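Local coordinates for gentamicin resistance protein (Enterococcus gallinarum, PDB 6CTZ) that probably transfers a phosphate from a guanine nucleotide to the 2"-hydroxyl of aminoglycosides such as kanamycin, thereby conferring resistance to these antibiotics, at residues D99-L104 and D110-Q115; Y229-C234 and T253-V258; L260-D265 and E290-N295. The protein carries 2 engineered substitutions. All blocks are in the same frame, centred on the assembly; numbering follows the deposited sequence.

Contact 1 (D99-L104 and D110-Q115). Engineered in segment 99-104: L104 (natural residue Phe).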
loop_
_atom_site.group_PDB
_atom_site.type_symbol
_atom_site.label_atom_id
_atom_site.label_comp_id
_atom_site.label_asym_id
_atom_site.label_seq_id
_atom_site.Cartn_x
_atom_site.Cartn_y
_atom_site.Cartn_z
ATOM N N ASP A 99 -9.953 7.350 8.648
ATOM C CA ASP A 99 -11.006 7.753 9.569
ATOM C C ASP A 99 -12.228 6.857 9.476
ATOM O O ASP A 99 -13.178 7.036 10.246
ATOM C CB ASP A 99 -11.358 9.224 9.352
ATOM C CG ASP A 99 -10.146 10.133 9.481
ATOM O OD1 ASP A 99 -9.237 9.807 10.275
ATOM O OD2 ASP A 99 -10.098 11.166 8.783
ATOM N N GLY A 100 -12.205 5.875 8.578
ATOM C CA GLY A 100 -13.333 4.989 8.397
ATOM C C GLY A 100 -13.412 3.889 9.433
ATOM O O GLY A 100 -14.461 3.707 10.051
ATOM N N MET A 101 -12.325 3.134 9.624
ATOM C CA MET A 101 -12.392 1.993 10.534
ATOM C C MET A 101 -12.669 2.433 11.962
ATOM O O MET A 101 -13.304 1.695 12.726
ATOM C CB MET A 101 -11.101 1.169 10.479
ATOM C CG MET A 101 -11.183 -0.166 11.215
ATOM S SD MET A 101 -12.171 -1.369 10.303
ATOM C CE MET A 101 -11.024 -1.777 8.986
ATOM N N ALA A 102 -12.227 3.637 12.331
ATOM C CA ALA A 102 -12.366 4.085 13.711
ATOM C C ALA A 102 -13.825 4.191 14.132
ATOM O O ALA A 102 -14.140 4.015 15.314
ATOM C CB ALA A 102 -11.652 5.424 13.908
ATOM N N VAL A 103 -14.732 4.464 13.189
ATOM C CA VAL A 103 -16.136 4.645 13.552
ATOM C C VAL A 103 -16.970 3.379 13.417
ATOM O O VAL A 103 -18.124 3.366 13.864
ATOM C CB VAL A 103 -16.804 5.839 12.836
ATOM C CG2 VAL A 103 -17.106 5.507 11.388
ATOM N N LEU A 104 -16.416 2.300 12.857
ATOM C CA LEU A 104 -17.255 1.167 12.495
ATOM C C LEU A 104 -17.660 0.331 13.709
ATOM O O LEU A 104 -16.870 0.149 14.643
ATOM C CB LEU A 104 -16.528 0.273 11.510
ATOM C CG LEU A 104 -16.255 0.938 10.170
ATOM C CD1 LEU A 104 -15.794 -0.119 9.232
ATOM C CD2 LEU A 104 -17.501 1.628 9.642
ATOM N N ASP A 110 -15.612 -7.060 12.425
ATOM C CA ASP A 110 -15.363 -8.497 12.415
ATOM C C ASP A 110 -15.420 -9.045 10.993
ATOM O O ASP A 110 -14.527 -9.785 10.563
ATOM C CB ASP A 110 -16.376 -9.182 13.339
ATOM C CG ASP A 110 -16.237 -10.686 13.371
ATOM O OD1 ASP A 110 -15.112 -11.176 13.514
ATOM O OD2 ASP A 110 -17.278 -11.382 13.317
ATOM N N ARG A 111 -16.449 -8.661 10.228
ATOM C CA ARG A 111 -16.570 -9.147 8.854
ATOM C C ARG A 111 -15.447 -8.611 7.973
ATOM O O ARG A 111 -14.903 -9.342 7.134
ATOM C CB ARG A 111 -17.941 -8.789 8.273
ATOM C CG ARG A 111 -19.122 -9.288 9.082
ATOM C CD ARG A 111 -19.035 -10.779 9.371
ATOM N NE ARG A 111 -19.057 -11.598 8.161
ATOM C CZ ARG A 111 -19.005 -12.928 8.164
ATOM N NH1 ARG A 111 -18.926 -13.592 9.315
ATOM N NH2 ARG A 111 -19.029 -13.598 7.020
ATOM N N LEU A 112 -15.082 -7.339 8.149
ATOM C CA LEU A 112 -13.964 -6.786 7.387
ATOM C C LEU A 112 -12.667 -7.508 7.713
ATOM O O LEU A 112 -11.875 -7.803 6.815
ATOM C CB LEU A 112 -13.819 -5.295 7.675
ATOM C CG LEU A 112 -14.888 -4.399 7.053
ATOM C CD1 LEU A 112 -14.805 -3.013 7.653
ATOM C CD2 LEU A 112 -14.743 -4.326 5.528
ATOM N N ALA A 113 -12.435 -7.810 8.997
ATOM C CA ALA A 113 -11.222 -8.531 9.385
ATOM C C ALA A 113 -11.167 -9.906 8.735
ATOM O O ALA A 113 -10.111 -10.330 8.245
ATOM C CB ALA A 113 -11.147 -8.666 10.908
ATOM N N LEU A 114 -12.304 -10.601 8.693
ATOM C CA LEU A 114 -12.350 -11.913 8.061
ATOM C C LEU A 114 -12.044 -11.808 6.572
ATOM O O LEU A 114 -11.277 -12.612 6.024
ATOM C CB LEU A 114 -13.734 -12.511 8.281
ATOM C CG LEU A 114 -13.990 -13.875 7.646
ATOM C CD1 LEU A 114 -12.964 -14.913 8.101
ATOM C CD2 LEU A 114 -15.418 -14.320 7.953
ATOM N N GLN A 115 -12.635 -10.824 5.894
ATOM C CA GLN A 115 -12.406 -10.686 4.460
ATOM C C GLN A 115 -10.973 -10.282 4.152
ATOM O O GLN A 115 -10.399 -10.743 3.160
ATOM C CB GLN A 115 -13.372 -9.681 3.859
ATOM C CG GLN A 115 -14.794 -10.167 3.778
ATOM C CD GLN A 115 -15.648 -9.158 3.059
ATOM O OE1 GLN A 115 -16.203 -8.257 3.677
ATOM N NE2 GLN A 115 -15.714 -9.270 1.736
#
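L104 and M101 converge on one branch of L112, joining a type I beta turn (M101 to L104) to the following helix 106-125 within the helical part of this kinase-like phosphotransferase. The contact is a small apolar cluster, with no hydrogen bond from one segment to the other, and it illustrates how a single leucine methyl can serve two neighbours at once. Its tight point is L104 CD1 against L112 CD1 at 3.4 Å, closer than carbon atoms usually pack. L104 is engineered (phenylalanine in nature), so the short approach need not hold for the natural protein. The two leucine side chains cross at about a right angle and meet through these single methyls.

The other side of the turn is very different. A102 and V103 stand at the exposed surface, take no share in the packing, and the CG1 methyl of V103 is not modelled. The turn is closed by its own backbone, L104 N bonding to M101 O at 3.2 Å. Inward, F238 of helix 236-246 covers M101, while P208 lies against L112.

M101 makes the looser half of the contact. Its chain leaves with CG anti to the backbone N (chi1 -170°), then bends at chi2 and chi3, sliding past L112 in the opposite direction until SD lies 4.1 Å from L112 CD1 and CE 4.2 Å from the same methyl.

Contact 2 (Y229-C234 and T253-V258); sequences YLLEDC and TLIRKV. Engineered in segment 253-258: L254 (natural residue His). With KAN (kanamycin a), chain E.
L231 and V258 have the nearest CA atoms of segments 229-234 and 253-258, 7.5 Å apart, with the first helix widened by a pi-type turn at 230-234. L231 carries the contact. Both its methyl branches are used: CD2 rests on V258 CG1 at 3.8 Å, the side chains crossing obliquely, and CD1 faces I255 CD1 at 4.4 Å. With its CG anti to the backbone N (chi1 -176°), L231 reaches across to both partners, and M243 of helix 236-246 lies against I255 beside them.

Other residues of the same short helix meet kanamycin. The Y229 ring receives KAN C7, on the central aminocyclitol, 3.7 Å above its plane and over its centre. D233 OD2 accepts a hydrogen bond from KAN N2 at 2.7 Å. E232 OE2 lies 2.9 Å from KAN O6.

The helix thus divides its chemistry, with leucine and valine packing holding it to the scaffold while carboxylates and an aromatic face meet the aminocyclitol and one amino sugar of kanamycin. Acidic groups here would probably suit an aminoglycoside whose amines are largely protonated.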
loop_
_atom_site.group_PDB
_atom_site.type_symbol
_atom_site.label_atom_id
_atom_site.label_comp_id
_atom_site.label_asym_id
_atom_site.label_seq_id
_atom_site.Cartn_x
_atom_site.Cartn_y
_atom_site.Cartn_z
ATOM N N TYR A 229 0.150 -1.195 7.515
ATOM C CA TYR A 229 -0.848 -0.130 7.549
ATOM C C TYR A 229 -2.140 -0.545 8.227
ATOM O O TYR A 229 -2.889 0.324 8.688
ATOM C CB TYR A 229 -1.089 0.473 6.157
ATOM C CG TYR A 229 0.202 0.989 5.568
ATOM C CD1 TYR A 229 0.895 2.034 6.171
ATOM C CD2 TYR A 229 0.748 0.412 4.426
ATOM C CE1 TYR A 229 2.101 2.480 5.666
ATOM C CE2 TYR A 229 1.954 0.858 3.910
ATOM C CZ TYR A 229 2.627 1.888 4.539
ATOM O OH TYR A 229 3.822 2.332 4.032
ATOM N N LEU A 230 -2.404 -1.847 8.343
ATOM C CA LEU A 230 -3.447 -2.270 9.267
ATOM C C LEU A 230 -3.116 -1.796 10.679
ATOM O O LEU A 230 -3.971 -1.252 11.387
ATOM C CB LEU A 230 -3.626 -3.793 9.215
ATOM C CG LEU A 230 -4.115 -4.351 7.875
ATOM C CD1 LEU A 230 -4.421 -5.839 7.994
ATOM C CD2 LEU A 230 -5.305 -3.580 7.319
ATOM N N LEU A 231 -1.865 -1.980 11.102
ATOM C CA LEU A 231 -1.487 -1.549 12.441
ATOM C C LEU A 231 -1.485 -0.026 12.545
ATOM O O LEU A 231 -2.063 0.546 13.477
ATOM C CB LEU A 231 -0.125 -2.133 12.811
ATOM C CG LEU A 231 0.350 -1.843 14.244
ATOM C CD1 LEU A 231 -0.689 -2.280 15.273
ATOM C CD2 LEU A 231 1.695 -2.506 14.533
ATOM N N GLU A 232 -0.865 0.646 11.577
ATOM C CA GLU A 232 -0.713 2.095 11.648
ATOM C C GLU A 232 -2.058 2.805 11.524
ATOM O O GLU A 232 -2.329 3.771 12.256
ATOM C CB GLU A 232 0.253 2.539 10.543
ATOM C CG GLU A 232 0.700 3.981 10.556
ATOM C CD GLU A 232 1.713 4.258 9.453
ATOM O OE1 GLU A 232 2.775 3.585 9.414
ATOM O OE2 GLU A 232 1.434 5.133 8.614
ATOM N N ASP A 233 -2.922 2.337 10.613
ATOM C CA ASP A 233 -4.125 3.070 10.233
ATOM C C ASP A 233 -5.422 2.457 10.731
ATOM O O ASP A 233 -6.421 3.170 10.831
ATOM C CB ASP A 233 -4.214 3.186 8.709
ATOM C CG ASP A 233 -3.175 4.098 8.136
ATOM O OD1 ASP A 233 -2.639 4.956 8.873
ATOM O OD2 ASP A 233 -2.916 3.975 6.930
ATOM N N CYS A 234 -5.449 1.161 11.018
ATOM C CA CYS A 234 -6.647 0.535 11.550
ATOM C C CYS A 234 -6.548 0.207 13.031
ATOM O O CYS A 234 -7.582 -0.020 13.664
ATOM C CB CYS A 234 -6.993 -0.736 10.758
ATOM S SG CYS A 234 -7.190 -0.446 8.983
ATOM N N THR A 253 4.688 -11.370 19.621
ATOM C CA THR A 253 5.918 -11.239 18.848
ATOM C C THR A 253 5.634 -10.671 17.461
ATOM O O THR A 253 6.365 -9.795 16.981
ATOM C CB THR A 253 6.617 -12.594 18.747
ATOM O OG1 THR A 253 6.929 -13.059 20.064
ATOM C CG2 THR A 253 7.895 -12.489 17.933
ATOM N N LEU A 254 4.566 -11.144 16.809
ATOM C CA LEU A 254 4.248 -10.658 15.473
ATOM C C LEU A 254 3.891 -9.175 15.495
ATOM O O LEU A 254 4.298 -8.418 14.602
ATOM C CB LEU A 254 3.125 -11.499 14.859
ATOM C CG LEU A 254 2.689 -11.105 13.444
ATOM C CD1 LEU A 254 3.841 -11.094 12.443
ATOM C CD2 LEU A 254 1.595 -12.048 12.985
ATOM N N ILE A 255 3.138 -8.732 16.510
ATOM C CA ILE A 255 2.815 -7.310 16.614
ATOM C C ILE A 255 4.078 -6.487 16.819
ATOM O O ILE A 255 4.230 -5.401 16.246
ATOM C CB ILE A 255 1.766 -7.061 17.716
ATOM C CG1 ILE A 255 0.379 -7.507 17.252
ATOM C CG2 ILE A 255 1.772 -5.602 18.172
ATOM C CD1 ILE A 255 -0.258 -6.597 16.187
ATOM N N ARG A 256 5.010 -6.983 17.640
ATOM C CA ARG A 256 6.288 -6.292 17.791
ATOM C C ARG A 256 7.001 -6.166 16.447
ATOM O O ARG A 256 7.474 -5.082 16.081
ATOM C CB ARG A 256 7.171 -7.005 18.816
ATOM C CG ARG A 256 8.571 -6.407 18.890
ATOM C CD ARG A 256 8.567 -4.937 19.304
ATOM N NE ARG A 256 7.895 -4.718 20.583
ATOM C CZ ARG A 256 8.483 -4.810 21.770
ATOM N NH1 ARG A 256 9.773 -5.114 21.864
ATOM N NH2 ARG A 256 7.770 -4.592 22.864
ATOM N N LYS A 257 7.065 -7.262 15.688
ATOM C CA LYS A 257 7.685 -7.209 14.368
ATOM C C LYS A 257 7.020 -6.163 13.480
ATOM O O LYS A 257 7.698 -5.345 12.846
ATOM C CB LYS A 257 7.588 -8.578 13.706
ATOM C CG LYS A 257 8.273 -8.644 12.358
ATOM C CD LYS A 257 8.102 -10.000 11.706
ATOM C CE LYS A 257 8.664 -10.008 10.299
ATOM N NZ LYS A 257 8.491 -11.329 9.636
ATOM N N VAL A 258 5.685 -6.181 13.417
ATOM C CA VAL A 258 4.998 -5.215 12.566
ATOM C C VAL A 258 5.210 -3.794 13.084
ATOM O O VAL A 258 5.330 -2.850 12.295
ATOM C CB VAL A 258 3.509 -5.583 12.426
ATOM C CG1 VAL A 258 2.792 -4.564 11.538
ATOM C CG2 VAL A 258 3.366 -6.951 11.815
HETATM C C1 KAN E . 1.967 8.341 6.228
HETATM C C2 KAN E . 2.612 8.422 7.612
HETATM C C3 KAN E . 1.534 8.574 8.664
HETATM C C4 KAN E . 0.756 9.840 8.339
HETATM C C5 KAN E . 0.151 9.768 6.940
HETATM C C6 KAN E . -0.558 11.066 6.565
HETATM C C7 KAN E . 0.175 4.447 3.112
HETATM C C8 KAN E . 1.116 5.574 2.695
HETATM C C9 KAN E . 1.732 6.230 3.935
HETATM C C10 KAN E . 0.661 6.733 4.904
HETATM C C11 KAN E . -0.311 5.605 5.259
HETATM C C12 KAN E . -0.929 4.988 4.010
HETATM C C13 KAN E . 2.813 5.830 0.976
HETATM C C14 KAN E . 3.139 5.107 -0.321
HETATM C C15 KAN E . 4.016 3.893 0.002
HETATM C C16 KAN E . 5.260 4.347 0.757
HETATM C C17 KAN E . 4.855 5.150 1.978
HETATM C C18 KAN E . 6.097 5.710 2.653
HETATM N N1 KAN E . -1.054 10.937 5.207
HETATM N N2 KAN E . -1.376 6.080 6.136
HETATM N N3 KAN E . -0.386 3.814 1.919
HETATM N N4 KAN E . 4.409 3.157 -1.194
HETATM O O5 KAN E . 1.121 9.457 5.932
HETATM O O6 KAN E . 3.358 7.224 7.845
HETATM O O7 KAN E . 2.108 8.678 9.971
HETATM O O8 KAN E . -0.286 10.002 9.303
HETATM O O9 KAN E . 1.235 7.114 6.157
HETATM O O10 KAN E . 2.529 7.353 3.526
HETATM O O11 KAN E . 2.113 4.962 1.866
HETATM O O12 KAN E . 4.033 6.237 1.591
HETATM O O13 KAN E . 1.908 4.747 -0.951
HETATM O O14 KAN E . 6.047 3.231 1.205
HETATM O O15 KAN E . 5.707 6.460 3.808
#

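Contact 3 (L260-D265 and E290-N295). With KAN (kanamycin a), chain E.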
loop_
_atom_site.group_PDB
_atom_site.type_symbol
_atom_site.label_atom_id
_atom_site.label_comp_id
_atom_site.label_asym_id
_atom_site.label_seq_id
_atom_site.Cartn_x
_atom_site.Cartn_y
_atom_site.Cartn_z
ATOM N N LEU A 260 7.881 -2.656 14.390
ATOM C CA LEU A 260 9.174 -2.244 13.854
ATOM C C LEU A 260 9.025 -1.745 12.417
ATOM O O LEU A 260 9.563 -0.692 12.058
ATOM C CB LEU A 260 10.181 -3.392 13.955
ATOM C CG LEU A 260 10.612 -3.720 15.394
ATOM C CD1 LEU A 260 11.215 -5.128 15.478
ATOM C CD2 LEU A 260 11.581 -2.692 15.952
ATOM N N PHE A 261 8.270 -2.478 11.583
ATOM C CA PHE A 261 7.962 -1.979 10.244
ATOM C C PHE A 261 7.293 -0.611 10.304
ATOM O O PHE A 261 7.537 0.237 9.443
ATOM C CB PHE A 261 7.034 -2.948 9.500
ATOM C CG PHE A 261 7.649 -4.285 9.162
ATOM C CD1 PHE A 261 9.018 -4.444 9.051
ATOM C CD2 PHE A 261 6.833 -5.383 8.939
ATOM C CE1 PHE A 261 9.561 -5.682 8.732
ATOM C CE2 PHE A 261 7.363 -6.609 8.624
ATOM C CZ PHE A 261 8.730 -6.763 8.518
ATOM N N VAL A 262 6.412 -0.386 11.287
ATOM C CA VAL A 262 5.762 0.920 11.406
ATOM C C VAL A 262 6.791 2.008 11.686
ATOM O O VAL A 262 6.726 3.098 11.105
ATOM C CB VAL A 262 4.635 0.899 12.458
ATOM C CG1 VAL A 262 4.115 2.305 12.715
ATOM C CG2 VAL A 262 3.493 0.009 12.004
ATOM N N THR A 263 7.741 1.744 12.595
ATOM C CA THR A 263 8.829 2.698 12.821
ATOM C C THR A 263 9.556 3.005 11.518
ATOM O O THR A 263 9.804 4.171 11.188
ATOM C CB THR A 263 9.824 2.152 13.853
ATOM O OG1 THR A 263 9.154 1.898 15.097
ATOM C CG2 THR A 263 10.982 3.158 14.074
ATOM N N PHE A 264 9.907 1.964 10.762
ATOM C CA PHE A 264 10.649 2.185 9.529
ATOM C C PHE A 264 9.808 2.947 8.513
ATOM O O PHE A 264 10.344 3.758 7.749
ATOM C CB PHE A 264 11.141 0.851 8.964
ATOM C CG PHE A 264 11.931 0.028 9.956
ATOM C CD1 PHE A 264 12.661 0.639 10.972
ATOM C CD2 PHE A 264 11.925 -1.355 9.884
ATOM C CE1 PHE A 264 13.375 -0.121 11.893
ATOM C CE2 PHE A 264 12.625 -2.119 10.806
ATOM C CZ PHE A 264 13.357 -1.500 11.803
ATOM N N ASP A 265 8.489 2.726 8.515
ATOM C CA ASP A 265 7.610 3.511 7.655
ATOM C C ASP A 265 7.658 4.994 8.009
ATOM O O ASP A 265 7.669 5.850 7.116
ATOM C CB ASP A 265 6.178 2.988 7.734
ATOM C CG ASP A 265 5.231 3.776 6.855
ATOM O OD1 ASP A 265 5.430 3.783 5.624
ATOM O OD2 ASP A 265 4.293 4.403 7.388
ATOM N N GLU A 290 8.762 11.294 16.749
ATOM C CA GLU A 290 8.630 11.493 18.190
ATOM C C GLU A 290 7.412 10.759 18.738
ATOM O O GLU A 290 7.479 10.145 19.807
ATOM C CB GLU A 290 8.556 12.988 18.507
ATOM C CG GLU A 290 9.797 13.773 18.086
ATOM C CD GLU A 290 9.690 15.255 18.396
ATOM O OE1 GLU A 290 10.558 15.778 19.125
ATOM O OE2 GLU A 290 8.737 15.899 17.910
ATOM N N GLU A 291 6.297 10.789 18.002
ATOM C CA GLU A 291 5.094 10.092 18.450
ATOM C C GLU A 291 5.278 8.578 18.423
ATOM O O GLU A 291 4.756 7.871 19.291
ATOM C CB GLU A 291 3.895 10.508 17.600
ATOM C CG GLU A 291 3.579 11.991 17.691
ATOM C CD GLU A 291 2.331 12.378 16.926
ATOM O OE1 GLU A 291 1.726 13.419 17.263
ATOM O OE2 GLU A 291 1.950 11.644 15.989
ATOM N N ASP A 292 6.005 8.060 17.430
ATOM C CA ASP A 292 6.286 6.627 17.383
ATOM C C ASP A 292 7.016 6.175 18.646
ATOM O O ASP A 292 6.656 5.162 19.260
ATOM C CB ASP A 292 7.113 6.310 16.138
ATOM C CG ASP A 292 7.216 4.825 15.865
ATOM O OD1 ASP A 292 6.228 4.245 15.375
ATOM O OD2 ASP A 292 8.288 4.238 16.119
ATOM N N LYS A 293 8.043 6.927 19.056
ATOM C CA LYS A 293 8.773 6.588 20.273
ATOM C C LYS A 293 7.873 6.682 21.496
ATOM O O LYS A 293 7.884 5.793 22.355
ATOM C CB LYS A 293 9.987 7.506 20.420
ATOM C CG LYS A 293 10.768 7.309 21.712
ATOM C CD LYS A 293 11.987 8.221 21.753
ATOM C CE LYS A 293 12.847 7.967 22.985
ATOM N NZ LYS A 293 12.169 8.377 24.248
ATOM N N ALA A 294 7.074 7.748 21.585
ATOM C CA ALA A 294 6.207 7.928 22.745
ATOM C C ALA A 294 5.150 6.834 22.823
ATOM O O ALA A 294 4.795 6.382 23.918
ATOM C CB ALA A 294 5.560 9.312 22.706
ATOM N N ASN A 295 4.643 6.385 21.673
ATOM C CA ASN A 295 3.609 5.355 21.679
ATOM C C ASN A 295 4.157 3.994 22.089
ATOM O O ASN A 295 3.450 3.214 22.737
ATOM C CB ASN A 295 2.942 5.259 20.308
ATOM C CG ASN A 295 2.065 6.458 19.999
ATOM O OD1 ASN A 295 1.699 7.222 20.894
ATOM N ND2 ASN A 295 1.719 6.626 18.730
HETATM C C1 KAN E . 1.967 8.341 6.228
HETATM C C2 KAN E . 2.612 8.422 7.612
HETATM C C3 KAN E . 1.534 8.574 8.664
HETATM C C4 KAN E . 0.756 9.840 8.339
HETATM C C5 KAN E . 0.151 9.768 6.940
HETATM C C6 KAN E . -0.558 11.066 6.565
HETATM C C7 KAN E . 0.175 4.447 3.112
HETATM C C8 KAN E . 1.116 5.574 2.695
HETATM C C9 KAN E . 1.732 6.230 3.935
HETATM C C10 KAN E . 0.661 6.733 4.904
HETATM C C11 KAN E . -0.311 5.605 5.259
HETATM C C12 KAN E . -0.929 4.988 4.010
HETATM C C13 KAN E . 2.813 5.830 0.976
HETATM C C14 KAN E . 3.139 5.107 -0.321
HETATM C C15 KAN E . 4.016 3.893 0.002
HETATM C C16 KAN E . 5.260 4.347 0.757
HETATM C C17 KAN E . 4.855 5.150 1.978
HETATM C C18 KAN E . 6.097 5.710 2.653
HETATM N N1 KAN E . -1.054 10.937 5.207
HETATM N N2 KAN E . -1.376 6.080 6.136
HETATM N N3 KAN E . -0.386 3.814 1.919
HETATM N N4 KAN E . 4.409 3.157 -1.194
HETATM O O5 KAN E . 1.121 9.457 5.932
HETATM O O6 KAN E . 3.358 7.224 7.845
HETATM O O7 KAN E . 2.108 8.678 9.971
HETATM O O8 KAN E . -0.286 10.002 9.303
HETATM O O9 KAN E . 1.235 7.114 6.157
HETATM O O10 KAN E . 2.529 7.353 3.526
HETATM O O11 KAN E . 2.113 4.962 1.866
HETATM O O12 KAN E . 4.033 6.237 1.591
HETATM O O13 KAN E . 1.908 4.747 -0.951
HETATM O O14 KAN E . 6.047 3.231 1.205
HETATM O O15 KAN E . 5.707 6.460 3.808
#
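T263 and D292 join helix 251-276 to the C-terminal helix 279-296 by a polar bond rather than by interlocking apolar side chains, a useful example of a buried contact between two helices held at one carboxylate. Their CA atoms are 6.5 Å apart.

The threonine can be followed outward. Its CB already lies 3.4 Å from D292 OD2. Here the side chain forks. The methyl CG2, anti to the backbone N, stays at 3.6 Å from that same oxygen, whereas OG1, turned anti to the carbonyl carbon (chi1 -59°), donates a hydrogen bond to D292 OD2 at 2.7 Å. The bond arrives on the syn side of the carboxylate and only 16° out of its plane, while the two side chains cross at about a right angle. OG1 is held from a second quarter too, since R171 NE bonds to it, and D292 OD2 has the hydroxyl of Y167 as a further, stronger partner. Both come from helix 162-176, which therefore secures both ends of the bond. The remaining carboxylate oxygen, D292 OD1, meets carbon instead, lying 3.9 Å from V262 CG1.

Two residues beyond T263, D265 belongs to the drug pocket. Its OD1 accepts a weak hydrogen bond from KAN O15 at 3.2 Å and is also hydrogen-bonded to Y229 OH, and its OD2 approaches KAN O6 to 3.0 Å. E232 OE1 stands unusually near OD2, a pairing of acids consistent with a proton shared or retained on one of them.

Such a helical bundle, with one helix bonded to its neighbours at T263 and carrying D265 to the substrate, forms part of the kanamycin pocket of this kinase-like phosphotransferase.

In the fold
Read from the N terminus, the three contacts follow one another in series, neither nesting nor crossing. Contact 1 closes the short turn between helix 98-101 and helix 106-125. Contact 2 comes later and closes a longer excursion through helix 236-246, bringing helix 228-234 against helix 251-276. Contact 3 uses the same long helix about two turns further on and folds helix 279-296 back onto it. Contacts 1 and 2 meet where M101 CE packs on C234 SG at 4.1 Å; contacts 2 and 3 meet where L231 packs on V262 and where Y229 and E232 reach D265. Helix 228-234 thus lies between the region after strand 94-95 and the C-terminal helices, with kanamycin bordering contacts 2 and 3.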